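Local coordinates for protein FMN-dependent NADH:quinone oxidoreductase 1 (PDB 3U7I) that probably uses FMN and NADH to reduce quinones and to cleave the azo bond of aromatic azo compounds, working as a homodimer, at residues N11-P14 with S20-S23. Residues are numbered along the deposited sequence; the frame is centred on the assembly and turned at random.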
# COMPACT_ATOMS: atom_id res chain seq x y z
N ASN C 11 -4.94 11.54 -8.73
CA ASN C 11 -6.01 10.59 -9.04
C ASN C 11 -5.52 9.14 -8.95
O ASN C 11 -4.81 8.66 -9.83
CB ASN C 11 -6.57 10.90 -10.42
CG ASN C 11 -7.66 9.93 -10.84
OD1 ASN C 11 -8.06 9.05 -10.07
ND2 ASN C 11 -8.17 10.11 -12.06
N ALA C 12 -5.92 8.44 -7.89
CA ALA C 12 -5.44 7.07 -7.66
C ALA C 12 -6.44 5.99 -8.13
O ALA C 12 -6.35 4.83 -7.71
CB ALA C 12 -5.08 6.87 -6.19
N HIS C 13 -7.37 6.37 -9.00
CA HIS C 13 -8.39 5.43 -9.47
C HIS C 13 -7.92 4.70 -10.73
O HIS C 13 -7.59 5.32 -11.72
CB HIS C 13 -9.70 6.16 -9.76
CG HIS C 13 -10.91 5.27 -9.64
ND1 HIS C 13 -11.07 4.14 -10.40
CD2 HIS C 13 -11.99 5.35 -8.84
CE1 HIS C 13 -12.21 3.55 -10.08
NE2 HIS C 13 -12.79 4.26 -9.13
N PRO C 14 -7.91 3.35 -10.70
CA PRO C 14 -7.51 2.56 -11.87
C PRO C 14 -8.30 2.90 -13.15
O PRO C 14 -7.78 2.70 -14.26
CB PRO C 14 -7.79 1.12 -11.42
CG PRO C 14 -7.63 1.15 -9.93
CD PRO C 14 -8.15 2.51 -9.51
N SER C 20 -18.68 6.85 -14.14
CA SER C 20 -19.53 5.99 -13.32
C SER C 20 -18.91 5.60 -11.96
O SER C 20 -19.56 4.93 -11.16
CB SER C 20 -19.88 4.72 -14.09
OG SER C 20 -18.72 3.97 -14.39
N SER C 21 -17.67 6.02 -11.71
CA SER C 21 -17.00 5.74 -10.44
C SER C 21 -17.46 6.72 -9.38
O SER C 21 -17.39 7.93 -9.58
CB SER C 21 -15.48 5.85 -10.60
OG SER C 21 -15.00 4.92 -11.54
N VAL C 22 -17.92 6.19 -8.24
CA VAL C 22 -18.41 7.04 -7.15
C VAL C 22 -17.42 8.13 -6.72
O VAL C 22 -17.78 9.31 -6.62
CB VAL C 22 -18.85 6.22 -5.92
CG1 VAL C 22 -19.28 7.15 -4.80
CG2 VAL C 22 -19.99 5.29 -6.30
N SER C 23 -16.16 7.75 -6.50
CA SER C 23 -15.12 8.71 -6.13
C SER C 23 -14.84 9.72 -7.25
O SER C 23 -14.55 10.89 -6.98
CB SER C 23 -13.84 8.00 -5.68
OG SER C 23 -13.28 7.23 -6.73
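His13 and Ser23 bring the two backbones to their nearest approach, 8.2 Å between CA atoms, so side chains alone bridge the gap between the end of strand 6-11 and the start of helix 22-37. The side chains of His13, Ser21 and Ser23 all leave the backbone toward the opposite segment. Where strand 6-11 ends, Asn11 OD1 accepts from His13 N at 3.0 Å, an Asx turn, with the donor lying 37° out of the carbonyl plane; Asn11 ND2 bonds to Val16 O and Asn48 OD1. His13 reaches across to the two serines because its CG is swung away from the backbone N (chi1 -154°). Ser23 OG meets the ring at its edge and in its plane, 3.1 Å from His13 CD2. Ser21 OG approaches obliquely, 3.3 Å from His13 NE2 and also close to CE1, with Ser21 CB packed near the same nitrogen. Ser21, the N-cap residue, makes no capping bond with its side chain. In flavodoxin-like proteins the loop between first strand and first helix, with the helix N-terminus, holds the FMN phosphate; probably so here, where Ser21, Val22 and Ser23 are predicted to bind FMN. His13 ND1 accepts from the backbone N-H of Lys15, which helps fix the ring's rotation; in a neutral ring the proton would then probably sit on NE2, near Ser21 OG. Buried Ser23 OG, lacking a polar partner in the model, faces the polarised C-H of CD2, consistent with a weak C-H...O contact.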